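Local coordinates for DNA polymerase III, gamma subunit-related protein (Thermotoga maritima, PDB 2GNO) that probably binds DNA and is related to the gamma subunit of bacterial DNA polymerase III, a component of the clamp loader, at residues P160-D165 and E205-C210; G153-E158 and G182-L187; E212-F217 and T249-H254; L243-L248 and K284-N289. All blocks are in the same frame, centred on the assembly; numbering follows the deposited sequence.

Contact 1 of 4, residues P160-D165 and E205-C210; sequences PLLERD and EGYLAC
L161 packs over one face of the Y207 ring with CB and CD2, and these two residues account for most of the surface buried here. With CG anti to the backbone N (chi1 175°), L161 swings CD2 over the ring, 3.6 Å from the Y207 centroid and close to the ring normal, which makes a CH-pi contact. On the same face, farther out toward the hydroxyl, L161 CB rests 3.4 Å from Y207 CZ. L162 CD2 reaches the ring obliquely at CE2, and P160 CD touches the hydroxyl oxygen. A tyrosine suits the place because its ring is greasy while its end is polar: the L161 N-H points at Y207 OH (3.2 Å, nearly straight at 167°), and that hydroxyl is also hydrogen-bonded to E255 OE2. A phenylalanine in place of Y207 could keep the ring face for L161 but would probably leave the L161 N-H and the E255 carboxylate without this shared partner. The contact joins a loop of the AAA+ lid to helix 203-219, which runs into the C-terminal domain. The hydroxyl accepts from L161 N and so can probably donate to E255 OE2; both bonds hold the hydroxyl end in place, while L161 on the face limits the ring's turning.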
loop_
_atom_site.group_PDB
_atom_site.type_symbol
_atom_site.label_atom_id
_atom_site.label_comp_id
_atom_site.label_asym_id
_atom_site.label_seq_id
_atom_site.Cartn_x
_atom_site.Cartn_y
_atom_site.Cartn_z
ATOM N N PRO A 160 12.753 6.247 -5.809
ATOM C CA PRO A 160 11.880 5.704 -6.852
ATOM C C PRO A 160 10.480 5.211 -6.451
ATOM O O PRO A 160 9.603 5.188 -7.315
ATOM C CB PRO A 160 12.702 4.545 -7.416
ATOM C CG PRO A 160 14.090 4.905 -7.133
ATOM C CD PRO A 160 14.032 5.512 -5.785
ATOM N N LEU A 161 10.265 4.818 -5.189
ATOM C CA LEU A 161 8.930 4.358 -4.748
ATOM C C LEU A 161 7.831 5.413 -4.842
ATOM O O LEU A 161 6.662 5.051 -5.030
ATOM C CB LEU A 161 8.949 3.860 -3.289
ATOM C CG LEU A 161 7.632 3.436 -2.570
ATOM C CD1 LEU A 161 6.872 2.304 -3.281
ATOM C CD2 LEU A 161 7.917 3.018 -1.145
ATOM N N LEU A 162 8.203 6.691 -4.735
ATOM C CA LEU A 162 7.236 7.784 -4.740
ATOM C C LEU A 162 6.374 7.850 -5.986
ATOM O O LEU A 162 5.205 8.194 -5.901
ATOM C CB LEU A 162 7.899 9.135 -4.469
ATOM C CG LEU A 162 8.816 9.270 -3.253
ATOM C CD1 LEU A 162 9.144 10.742 -3.027
ATOM C CD2 LEU A 162 8.234 8.680 -2.016
ATOM N N GLU A 163 6.941 7.499 -7.131
ATOM C CA GLU A 163 6.212 7.495 -8.390
ATOM C C GLU A 163 5.112 6.412 -8.445
ATOM O O GLU A 163 4.210 6.520 -9.273
ATOM C CB GLU A 163 7.200 7.342 -9.562
ATOM C CG GLU A 163 6.574 7.557 -10.954
ATOM C CD GLU A 163 7.578 7.552 -12.093
ATOM O OE1 GLU A 163 8.795 7.423 -11.836
ATOM O OE2 GLU A 163 7.134 7.669 -13.257
ATOM N N ARG A 164 5.177 5.386 -7.576
ATOM C CA ARG A 164 4.169 4.319 -7.558
ATOM C C ARG A 164 3.341 4.188 -6.246
ATOM O O ARG A 164 2.414 3.395 -6.219
ATOM C CB ARG A 164 4.812 2.988 -8.009
ATOM C CG ARG A 164 5.878 2.384 -7.092
ATOM C CD ARG A 164 6.585 1.215 -7.798
ATOM N NE ARG A 164 7.530 0.497 -6.931
ATOM C CZ ARG A 164 7.269 -0.596 -6.197
ATOM N NH1 ARG A 164 6.065 -1.187 -6.183
ATOM N NH2 ARG A 164 8.247 -1.129 -5.456
ATOM N N ASP A 165 3.652 4.983 -5.211
ATOM C CA ASP A 165 2.951 5.004 -3.920
ATOM C C ASP A 165 2.506 6.473 -3.622
ATOM O O ASP A 165 3.228 7.230 -2.970
ATOM C CB ASP A 165 3.875 4.447 -2.828
ATOM C CG ASP A 165 3.227 4.370 -1.464
ATOM O OD1 ASP A 165 2.020 4.658 -1.323
ATOM O OD2 ASP A 165 3.942 4.013 -0.497
ATOM N N GLU A 205 8.300 6.704 6.443
ATOM C CA GLU A 205 9.359 6.390 7.397
ATOM C C GLU A 205 9.819 4.925 7.255
ATOM O O GLU A 205 11.015 4.695 7.256
ATOM C CB GLU A 205 9.038 6.895 8.808
ATOM C CG GLU A 205 10.257 6.980 9.750
ATOM C CD GLU A 205 10.059 7.929 10.949
ATOM O OE1 GLU A 205 9.160 8.791 10.913
ATOM O OE2 GLU A 205 10.856 7.865 11.908
ATOM N N GLY A 206 8.906 3.985 7.059
ATOM C CA GLY A 206 9.283 2.601 6.848
ATOM C C GLY A 206 10.167 2.395 5.616
ATOM O O GLY A 206 11.114 1.607 5.652
ATOM N N TYR A 207 9.834 3.094 4.534
ATOM C CA TYR A 207 10.580 3.037 3.275
ATOM C C TYR A 207 12.009 3.554 3.446
ATOM O O TYR A 207 12.956 2.899 3.005
ATOM C CB TYR A 207 9.807 3.803 2.194
ATOM C CG TYR A 207 10.537 4.023 0.901
ATOM C CD1 TYR A 207 11.154 2.966 0.239
ATOM C CD2 TYR A 207 10.527 5.271 0.280
ATOM C CE1 TYR A 207 11.821 3.167 -0.961
ATOM C CE2 TYR A 207 11.164 5.476 -0.926
ATOM C CZ TYR A 207 11.816 4.426 -1.544
ATOM O OH TYR A 207 12.413 4.616 -2.767
ATOM N N LEU A 208 12.134 4.715 4.094
ATOM C CA LEU A 208 13.415 5.325 4.389
ATOM C C LEU A 208 14.217 4.471 5.348
ATOM O O LEU A 208 15.435 4.359 5.192
ATOM C CB LEU A 208 13.253 6.782 4.890
ATOM C CG LEU A 208 12.602 7.750 3.879
ATOM C CD1 LEU A 208 12.489 9.176 4.421
ATOM C CD2 LEU A 208 13.353 7.770 2.561
ATOM N N ALA A 209 13.564 3.838 6.318
ATOM C CA ALA A 209 14.282 2.950 7.248
ATOM C C ALA A 209 14.784 1.720 6.486
ATOM O O ALA A 209 15.895 1.251 6.746
ATOM C CB ALA A 209 13.396 2.545 8.399
ATOM N N CYS A 210 13.964 1.182 5.581
ATOM C CA CYS A 210 14.393 0.041 4.744
ATOM C C CYS A 210 15.588 0.438 3.873
ATOM O O CYS A 210 16.530 -0.327 3.781
ATOM C CB CYS A 210 13.264 -0.552 3.928
ATOM S SG CYS A 210 12.197 -1.551 4.976
#

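Contact 2 of 4, residues G153-E158 and G182-L187; sequences GDLWEE and GLMESL
M184 and L155 run past one another in opposite directions, one from helix 166-189 and the other from the short, weakly bonded helix 155-158. M184 is deposited as selenomethionine, and its SE lies 4.0 Å from L155 CD2. A long, flexible methionine side chain suits this gap, since the nearest CA atoms, those of L155 and M184, are 10.3 Å apart. From CG the M184 chain reaches straight out and then bends at its last torsion (chi3 64°), which turns the terminal methyl away from L155 and toward E158.

E158 approaches obliquely. Its CG is anti to the backbone N (chi1 -173°), and the rest of the chain is extended, carrying the carboxylate across until OE2 stands 3.2 Å from M184 CE. This is a close touch between an oxygen and a methyl group bound to selenium, at the solvent-exposed side, where an acid can stay hydrated. L155 also leans on L180 and S181, while M184 continues onto L208 and R211 of helix 203-219.

On the helix itself, S186 OG donates to L183 O at 2.7 Å, sharing that carbonyl with the L187 N-H. The contact lies at the surface, where the two helices pack together within the all-helical lid of the AAA+ ATPase family.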
loop_
_atom_site.group_PDB
_atom_site.type_symbol
_atom_site.label_atom_id
_atom_site.label_comp_id
_atom_site.label_asym_id
_atom_site.label_seq_id
_atom_site.Cartn_x
_atom_site.Cartn_y
_atom_site.Cartn_z
ATOM N N GLY A 153 12.792 18.381 -5.082
ATOM C CA GLY A 153 13.966 18.441 -5.952
ATOM C C GLY A 153 14.600 17.115 -6.343
ATOM O O GLY A 153 13.895 16.199 -6.756
ATOM N N ASP A 154 15.928 17.024 -6.194
ATOM C CA ASP A 154 16.710 15.808 -6.512
ATOM C C ASP A 154 16.253 14.545 -5.771
ATOM O O ASP A 154 16.459 13.446 -6.262
ATOM C CB ASP A 154 18.202 16.002 -6.185
ATOM C CG ASP A 154 18.894 17.043 -7.061
ATOM O OD1 ASP A 154 18.304 17.555 -8.040
ATOM O OD2 ASP A 154 20.065 17.341 -6.751
ATOM N N LEU A 155 15.652 14.728 -4.595
ATOM C CA LEU A 155 15.135 13.651 -3.743
ATOM C C LEU A 155 14.101 12.738 -4.433
ATOM O O LEU A 155 13.955 11.580 -4.049
ATOM C CB LEU A 155 14.522 14.261 -2.472
ATOM C CG LEU A 155 15.441 15.124 -1.584
ATOM C CD1 LEU A 155 14.669 15.819 -0.498
ATOM C CD2 LEU A 155 16.597 14.309 -1.006
ATOM N N TRP A 156 13.381 13.261 -5.426
ATOM C CA TRP A 156 12.391 12.492 -6.183
ATOM C C TRP A 156 13.054 11.356 -6.967
ATOM O O TRP A 156 12.604 10.213 -6.913
ATOM C CB TRP A 156 11.615 13.413 -7.125
ATOM C CG TRP A 156 10.542 12.716 -7.925
ATOM C CD1 TRP A 156 10.665 12.209 -9.188
ATOM C CD2 TRP A 156 9.194 12.437 -7.516
ATOM N NE1 TRP A 156 9.475 11.652 -9.596
ATOM C CE2 TRP A 156 8.561 11.769 -8.585
ATOM C CE3 TRP A 156 8.459 12.696 -6.361
ATOM C CZ2 TRP A 156 7.231 11.356 -8.527
ATOM C CZ3 TRP A 156 7.135 12.287 -6.309
ATOM C CH2 TRP A 156 6.537 11.629 -7.388
ATOM N N GLU A 157 14.124 11.667 -7.691
ATOM C CA GLU A 157 14.854 10.646 -8.450
ATOM C C GLU A 157 15.591 9.677 -7.502
ATOM O O GLU A 157 15.827 8.522 -7.847
ATOM C CB GLU A 157 15.805 11.262 -9.496
ATOM C CG GLU A 157 15.111 11.845 -10.766
ATOM C CD GLU A 157 14.213 13.063 -10.533
ATOM O OE1 GLU A 157 14.445 13.835 -9.574
ATOM O OE2 GLU A 157 13.290 13.274 -11.349
ATOM N N GLU A 158 15.927 10.164 -6.308
ATOM C CA GLU A 158 16.616 9.399 -5.261
ATOM C C GLU A 158 15.684 8.444 -4.486
ATOM O O GLU A 158 16.146 7.558 -3.764
ATOM C CB GLU A 158 17.274 10.437 -4.339
ATOM C CG GLU A 158 18.196 9.943 -3.249
ATOM C CD GLU A 158 19.053 11.077 -2.637
ATOM O OE1 GLU A 158 19.498 12.002 -3.367
ATOM O OE2 GLU A 158 19.335 11.020 -1.422
ATOM N N GLY A 182 16.409 15.956 6.176
ATOM C CA GLY A 182 16.668 15.820 7.617
ATOM C C GLY A 182 16.235 14.470 8.196
ATOM O O GLY A 182 16.882 13.953 9.114
ATOM N N LEU A 183 15.127 13.920 7.693
ATOM C CA LEU A 183 14.626 12.609 8.139
ATOM C C LEU A 183 15.580 11.510 7.671
ATOM O O LEU A 183 15.837 10.535 8.390
ATOM C CB LEU A 183 13.201 12.337 7.613
ATOM C CG LEU A 183 12.546 10.997 7.986
ATOM C CD1 LEU A 183 12.522 10.808 9.486
ATOM C CD2 LEU A 183 11.150 10.879 7.422
HETATM N N MSE A 184 16.080 11.656 6.448
HETATM C CA MSE A 184 17.046 10.705 5.898
HETATM C C MSE A 184 18.323 10.689 6.747
HETATM O O MSE A 184 18.861 9.612 7.011
HETATM C CB MSE A 184 17.329 11.010 4.425
HETATM C CG MSE A 184 16.126 10.711 3.561
HETATM SE SE MSE A 184 16.240 11.425 1.801
HETATM C CE MSE A 184 17.627 10.507 1.235
ATOM N N GLU A 185 18.775 11.867 7.177
ATOM C CA GLU A 185 19.966 11.995 8.011
ATOM C C GLU A 185 19.748 11.483 9.441
ATOM O O GLU A 185 20.674 10.931 10.030
ATOM C CB GLU A 185 20.464 13.454 8.028
ATOM C CG GLU A 185 21.716 13.723 8.892
ATOM C CD GLU A 185 22.926 12.891 8.505
ATOM O OE1 GLU A 185 23.093 12.568 7.307
ATOM O OE2 GLU A 185 23.731 12.585 9.406
ATOM N N SER A 186 18.553 11.676 9.999
ATOM C CA SER A 186 18.242 11.210 11.366
ATOM C C SER A 186 18.338 9.670 11.416
ATOM O O SER A 186 18.911 9.105 12.346
ATOM C CB SER A 186 16.870 11.717 11.834
ATOM O OG SER A 186 15.809 11.243 11.023
ATOM N N LEU A 187 17.817 9.015 10.377
ATOM C CA LEU A 187 17.898 7.557 10.232
ATOM C C LEU A 187 19.348 7.114 9.996
ATOM O O LEU A 187 19.733 6.033 10.423
ATOM C CB LEU A 187 17.033 7.097 9.058
ATOM C CG LEU A 187 15.531 7.321 9.208
ATOM C CD1 LEU A 187 14.832 7.192 7.861
ATOM C CD2 LEU A 187 14.949 6.382 10.259
#

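Contact 3 of 4, residues E212-F217 and T249-H254; sequences ELLERF and TRIILH
L214 meets two neighbouring isoleucines with its two methyl branches. L214 CD1 presses on I251 CG2 at 3.4 Å, tighter than ordinary van der Waals contact, and L214 CD2 reaches I252 CD1 at 4.0 Å. The leucine crosses both partners obliquely, so its fork straddles the step from one to the next. With CG1 of I251 beside the backbone N (chi1 -66°), CG2 stands anti to that N and faces L214, whereas I252 offers the end of its longer CG1 branch. A branched leucine fills the space that two beta-branched residues border; replacing L214 by an alanine removes both methyl branches, which would probably open a gap between helices 203-219 and 239-254 and leave I251 CG2 and I252 CD1 without their mate.

This is helix-to-helix packing within the all-helical C-terminal domain of the gamma-subunit-related family, consistent with the collar region of clamp-loader subunits. Helix 283-298 lies next to it: L291 touches L214, and I290 touches I252.

Farther out, polar bonds within each helix lie outside this apolar layer. On 212-217, R216 NE donates to E212 OE2 (2.9 Å, 153°) in a salt bridge one turn long. OE2 uses its anti lone pair and lies nearly in the guanidinium plane. R216 NH2 also bonds to L190 O. E212, E215 and R216 help to line the pocket that holds a 2-ethoxyethanol molecule. On 249-254, H254 ND1 donates to R250 O at 2.7 Å, while the H254 backbone N reaches the same oxygen from the opposite face of its plane.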
loop_
_atom_site.group_PDB
_atom_site.type_symbol
_atom_site.label_atom_id
_atom_site.label_comp_id
_atom_site.label_asym_id
_atom_site.label_seq_id
_atom_site.Cartn_x
_atom_site.Cartn_y
_atom_site.Cartn_z
ATOM N N GLU A 212 17.781 2.767 4.438
ATOM C CA GLU A 212 18.902 2.907 5.349
ATOM C C GLU A 212 19.482 1.573 5.806
ATOM O O GLU A 212 20.701 1.437 5.890
ATOM C CB GLU A 212 18.480 3.734 6.559
ATOM C CG GLU A 212 19.529 3.935 7.640
ATOM C CD GLU A 212 20.778 4.589 7.141
ATOM O OE1 GLU A 212 20.722 5.448 6.232
ATOM O OE2 GLU A 212 21.831 4.275 7.711
ATOM N N LEU A 213 18.632 0.602 6.117
ATOM C CA LEU A 213 19.132 -0.698 6.538
ATOM C C LEU A 213 19.906 -1.357 5.372
ATOM O O LEU A 213 20.933 -1.996 5.602
ATOM C CB LEU A 213 17.994 -1.610 6.995
ATOM C CG LEU A 213 18.445 -2.967 7.564
ATOM C CD1 LEU A 213 19.297 -2.794 8.810
ATOM C CD2 LEU A 213 17.308 -3.908 7.817
ATOM N N LEU A 214 19.408 -1.217 4.141
ATOM C CA LEU A 214 20.090 -1.789 2.980
ATOM C C LEU A 214 21.444 -1.174 2.755
ATOM O O LEU A 214 22.385 -1.891 2.369
ATOM C CB LEU A 214 19.281 -1.650 1.709
ATOM C CG LEU A 214 18.054 -2.535 1.649
ATOM C CD1 LEU A 214 17.164 -2.133 0.493
ATOM C CD2 LEU A 214 18.445 -4.017 1.560
ATOM N N GLU A 215 21.525 0.142 2.958
ATOM C CA GLU A 215 22.766 0.877 2.810
ATOM C C GLU A 215 23.772 0.396 3.847
ATOM O O GLU A 215 24.950 0.332 3.545
ATOM C CB GLU A 215 22.533 2.406 2.899
ATOM C CG GLU A 215 23.759 3.292 2.596
ATOM C CD GLU A 215 24.266 3.198 1.162
ATOM O OE1 GLU A 215 23.638 2.550 0.304
ATOM O OE2 GLU A 215 25.317 3.788 0.887
ATOM N N ARG A 216 23.318 0.045 5.053
ATOM C CA ARG A 216 24.223 -0.480 6.079
ATOM C C ARG A 216 24.750 -1.824 5.683
ATOM O O ARG A 216 25.916 -2.095 5.927
ATOM C CB ARG A 216 23.570 -0.560 7.436
ATOM C CG ARG A 216 23.287 0.794 7.947
ATOM C CD ARG A 216 22.707 0.806 9.285
ATOM N NE ARG A 216 22.407 2.187 9.635
ATOM C CZ ARG A 216 22.006 2.604 10.827
ATOM N NH1 ARG A 216 21.930 1.776 11.867
ATOM N NH2 ARG A 216 21.761 3.901 10.977
ATOM N N PHE A 217 23.902 -2.679 5.114
ATOM C CA PHE A 217 24.370 -3.967 4.644
ATOM C C PHE A 217 25.285 -3.785 3.458
ATOM O O PHE A 217 26.193 -4.561 3.300
ATOM C CB PHE A 217 23.249 -4.962 4.329
ATOM C CG PHE A 217 22.671 -5.605 5.550
ATOM C CD1 PHE A 217 23.378 -6.604 6.204
ATOM C CD2 PHE A 217 21.430 -5.276 6.004
ATOM C CE1 PHE A 217 22.883 -7.215 7.307
ATOM C CE2 PHE A 217 20.909 -5.914 7.130
ATOM C CZ PHE A 217 21.635 -6.881 7.769
ATOM N N THR A 249 13.284 -6.937 -0.985
ATOM C CA THR A 249 13.345 -7.488 -2.342
ATOM C C THR A 249 12.826 -6.468 -3.336
ATOM O O THR A 249 13.458 -6.251 -4.373
ATOM C CB THR A 249 12.574 -8.811 -2.430
ATOM O OG1 THR A 249 13.212 -9.759 -1.583
ATOM C CG2 THR A 249 12.564 -9.361 -3.853
ATOM N N ARG A 250 11.701 -5.813 -3.001
ATOM C CA ARG A 250 11.125 -4.756 -3.858
ATOM C C ARG A 250 12.074 -3.572 -4.021
ATOM O O ARG A 250 12.278 -3.109 -5.144
ATOM C CB ARG A 250 9.730 -4.314 -3.387
ATOM C CG ARG A 250 8.709 -5.407 -3.571
ATOM C CD ARG A 250 7.302 -5.016 -3.162
ATOM N NE ARG A 250 6.381 -6.140 -3.324
ATOM C CZ ARG A 250 5.715 -6.411 -4.445
ATOM N N ILE A 251 12.689 -3.120 -2.929
ATOM C CA ILE A 251 13.645 -2.003 -2.989
ATOM C C ILE A 251 14.892 -2.395 -3.789
ATOM O O ILE A 251 15.318 -1.645 -4.658
ATOM C CB ILE A 251 14.011 -1.473 -1.575
ATOM C CG1 ILE A 251 12.780 -0.838 -0.933
ATOM C CG2 ILE A 251 15.149 -0.426 -1.661
ATOM C CD1 ILE A 251 12.944 -0.496 0.517
ATOM N N ILE A 252 15.456 -3.573 -3.522
ATOM C CA ILE A 252 16.647 -4.060 -4.252
ATOM C C ILE A 252 16.340 -4.161 -5.752
ATOM O O ILE A 252 17.167 -3.753 -6.569
ATOM C CB ILE A 252 17.133 -5.435 -3.680
ATOM C CG1 ILE A 252 17.623 -5.265 -2.229
ATOM C CG2 ILE A 252 18.241 -6.006 -4.508
ATOM C CD1 ILE A 252 17.768 -6.536 -1.468
ATOM N N LEU A 253 15.166 -4.695 -6.104
ATOM C CA LEU A 253 14.774 -4.800 -7.507
ATOM C C LEU A 253 14.624 -3.466 -8.178
ATOM O O LEU A 253 15.258 -3.216 -9.188
ATOM C CB LEU A 253 13.438 -5.528 -7.717
ATOM C CG LEU A 253 13.374 -7.046 -7.743
ATOM C CD1 LEU A 253 11.943 -7.489 -7.920
ATOM C CD2 LEU A 253 14.220 -7.575 -8.910
ATOM N N HIS A 254 13.784 -2.613 -7.599
ATOM C CA HIS A 254 13.488 -1.308 -8.186
ATOM C C HIS A 254 14.559 -0.249 -8.038
ATOM O O HIS A 254 14.529 0.712 -8.798
ATOM C CB HIS A 254 12.139 -0.774 -7.675
ATOM C CG HIS A 254 10.980 -1.649 -8.028
ATOM N ND1 HIS A 254 10.501 -2.629 -7.184
ATOM C CD2 HIS A 254 10.216 -1.711 -9.146
ATOM C CE1 HIS A 254 9.489 -3.252 -7.762
ATOM N NE2 HIS A 254 9.294 -2.712 -8.952
#

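Contact 4 of 4, residues L243-L248 and K284-N289; sequences LLIQRL and KLTLMN
I245 and T286 touch across two helices, 239-254 and 283-298, that run side by side in the same direction within the all-helical C-terminal domain. The short segments cross at 24° with their axes 10.2 Å apart, and I245 and L287 bring their CA atoms to 6.0 Å.

The cross-helix contacts are entirely apolar. I245 CG2 lies 3.8 Å from T286 CG2, the two side chains meeting at about a right angle. T286 suits this place because it is small and two-sided: its methyl joins the core while OG1, facing elsewhere, is hydrogen-bonded to N282 O. L287 packs beside it, against I245 and L248. Its CG stands anti to the backbone N (chi1 -174°), which carries CD1 across to L248 CD1 at 3.9 Å and to I245 CG1 at 4.2 Å. A leucine here can bridge two residues one turn apart with one methyl. I273 of helix 261-274 covers the side of I245 and T286, while F229 and T233 of helix 225-235 pack on L287.

Polar bonds tie helix 239-254 to helix 261-274, through Q246 NE2 and I273 O, and to the loop at S201, through R247 NH1 and S201 O. Within helix 239-254 the I245 carbonyl oxygen accepts a hydrogen bond from the hydroxyl of T249, OG1, one turn on.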
loop_
_atom_site.group_PDB
_atom_site.type_symbol
_atom_site.label_atom_id
_atom_site.label_comp_id
_atom_site.label_asym_id
_atom_site.label_seq_id
_atom_site.Cartn_x
_atom_site.Cartn_y
_atom_site.Cartn_z
ATOM N N LEU A 243 7.909 -10.347 5.901
ATOM C CA LEU A 243 7.528 -8.989 5.504
ATOM C C LEU A 243 8.749 -8.151 5.136
ATOM O O LEU A 243 8.710 -7.441 4.148
ATOM C CB LEU A 243 6.752 -8.261 6.626
ATOM C CG LEU A 243 6.346 -6.784 6.425
ATOM C CD1 LEU A 243 5.590 -6.513 5.115
ATOM C CD2 LEU A 243 5.521 -6.310 7.623
ATOM N N LEU A 244 9.811 -8.216 5.944
ATOM C CA LEU A 244 11.037 -7.464 5.655
ATOM C C LEU A 244 11.639 -7.980 4.348
ATOM O O LEU A 244 12.061 -7.189 3.523
ATOM C CB LEU A 244 12.026 -7.564 6.815
ATOM C CG LEU A 244 13.326 -6.748 6.775
ATOM C CD1 LEU A 244 13.107 -5.250 6.604
ATOM C CD2 LEU A 244 14.130 -7.013 8.019
ATOM N N ILE A 245 11.668 -9.294 4.158
ATOM C CA ILE A 245 12.189 -9.883 2.904
ATOM C C ILE A 245 11.470 -9.307 1.697
ATOM O O ILE A 245 12.110 -8.846 0.761
ATOM C CB ILE A 245 12.082 -11.421 2.904
ATOM C CG1 ILE A 245 13.130 -11.995 3.855
ATOM C CG2 ILE A 245 12.310 -12.013 1.476
ATOM C CD1 ILE A 245 12.963 -13.461 4.139
ATOM N N GLN A 246 10.147 -9.320 1.748
ATOM C CA GLN A 246 9.324 -8.780 0.661
ATOM C C GLN A 246 9.639 -7.315 0.384
ATOM O O GLN A 246 9.899 -6.945 -0.751
ATOM C CB GLN A 246 7.822 -8.979 0.958
ATOM C CG GLN A 246 7.371 -10.437 0.987
ATOM C CD GLN A 246 7.563 -11.140 -0.347
ATOM O OE1 GLN A 246 7.659 -10.494 -1.390
ATOM N NE2 GLN A 246 7.603 -12.468 -0.322
ATOM N N ARG A 247 9.674 -6.505 1.428
ATOM C CA ARG A 247 9.967 -5.089 1.260
ATOM C C ARG A 247 11.346 -4.824 0.723
ATOM O O ARG A 247 11.491 -3.999 -0.163
ATOM C CB ARG A 247 9.834 -4.335 2.561
ATOM C CG ARG A 247 8.468 -4.347 3.051
ATOM C CD ARG A 247 8.328 -3.587 4.300
ATOM N NE ARG A 247 8.526 -2.168 4.062
ATOM C CZ ARG A 247 8.190 -1.216 4.920
ATOM N NH1 ARG A 247 7.607 -1.496 6.078
ATOM N NH2 ARG A 247 8.397 0.037 4.583
ATOM N N LEU A 248 12.355 -5.512 1.263
ATOM C CA LEU A 248 13.718 -5.308 0.796
ATOM C C LEU A 248 13.884 -5.792 -0.650
ATOM O O LEU A 248 14.544 -5.119 -1.440
ATOM C CB LEU A 248 14.733 -5.975 1.731
ATOM C CG LEU A 248 14.810 -5.446 3.169
ATOM C CD1 LEU A 248 15.949 -6.136 3.892
ATOM C CD2 LEU A 248 15.013 -3.942 3.221
ATOM N N LYS A 284 16.067 -16.748 6.780
ATOM C CA LYS A 284 17.491 -16.353 6.922
ATOM C C LYS A 284 18.319 -16.588 5.669
ATOM O O LYS A 284 19.118 -15.743 5.286
ATOM C CB LYS A 284 18.139 -17.016 8.141
ATOM C CG LYS A 284 17.540 -16.549 9.461
ATOM C CD LYS A 284 18.217 -17.185 10.674
ATOM C CE LYS A 284 17.512 -16.772 11.975
ATOM N NZ LYS A 284 18.143 -17.336 13.203
ATOM N N LEU A 285 18.132 -17.736 5.033
ATOM C CA LEU A 285 18.849 -18.022 3.790
ATOM C C LEU A 285 18.439 -17.030 2.701
ATOM O O LEU A 285 19.288 -16.531 1.967
ATOM C CB LEU A 285 18.527 -19.434 3.315
ATOM C CG LEU A 285 19.186 -19.958 2.052
ATOM C CD1 LEU A 285 20.703 -20.078 2.234
ATOM C CD2 LEU A 285 18.560 -21.299 1.722
ATOM N N THR A 286 17.141 -16.748 2.593
ATOM C CA THR A 286 16.657 -15.813 1.581
ATOM C C THR A 286 17.163 -14.388 1.845
ATOM O O THR A 286 17.618 -13.719 0.906
ATOM C CB THR A 286 15.109 -15.822 1.463
ATOM O OG1 THR A 286 14.648 -17.148 1.152
ATOM C CG2 THR A 286 14.644 -14.858 0.382
ATOM N N LEU A 287 17.062 -13.929 3.097
ATOM C CA LEU A 287 17.517 -12.581 3.472
ATOM C C LEU A 287 19.010 -12.427 3.163
ATOM O O LEU A 287 19.418 -11.463 2.556
ATOM C CB LEU A 287 17.221 -12.291 4.948
ATOM C CG LEU A 287 17.512 -10.859 5.467
ATOM C CD1 LEU A 287 16.657 -9.842 4.768
ATOM C CD2 LEU A 287 17.249 -10.789 6.949
HETATM N N MSE A 288 19.803 -13.426 3.542
HETATM C CA MSE A 288 21.226 -13.443 3.274
HETATM C C MSE A 288 21.528 -13.263 1.805
HETATM O O MSE A 288 22.386 -12.468 1.436
HETATM C CB MSE A 288 21.825 -14.789 3.685
HETATM C CG MSE A 288 23.321 -14.800 3.562
HETATM SE SE MSE A 288 24.013 -16.468 4.111
HETATM C CE MSE A 288 23.497 -17.620 2.605
ATOM N N ASN A 289 20.812 -14.010 0.972
ATOM C CA ASN A 289 21.014 -13.950 -0.469
ATOM C C ASN A 289 20.623 -12.615 -1.109
ATOM O O ASN A 289 21.379 -12.130 -1.916
ATOM C CB ASN A 289 20.335 -15.141 -1.159
ATOM C CG ASN A 289 21.030 -16.490 -0.863
ATOM O OD1 ASN A 289 22.260 -16.592 -0.812
ATOM N ND2 ASN A 289 20.233 -17.539 -0.767
#

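Contacts 1 and 2 alternate along the chain, as do contacts 3 and 4, and the first pair closes before the second opens. Contact 1 links the AAA+ lid to helix 203-219, and contact 2 lies within that lid, its centre 11 Å from that of contact 1. Contact 3 shares helix 203-219 with contact 1 (centres 11 Å apart) and helix 239-254 with contact 4 (10 Å). Contacts 2 and 4, at the far ends, are about 24 Å apart between centres and do not touch. The contacts therefore run through an all-helical region, with helix 203-219 as the connection between the lid and the C-terminal domain.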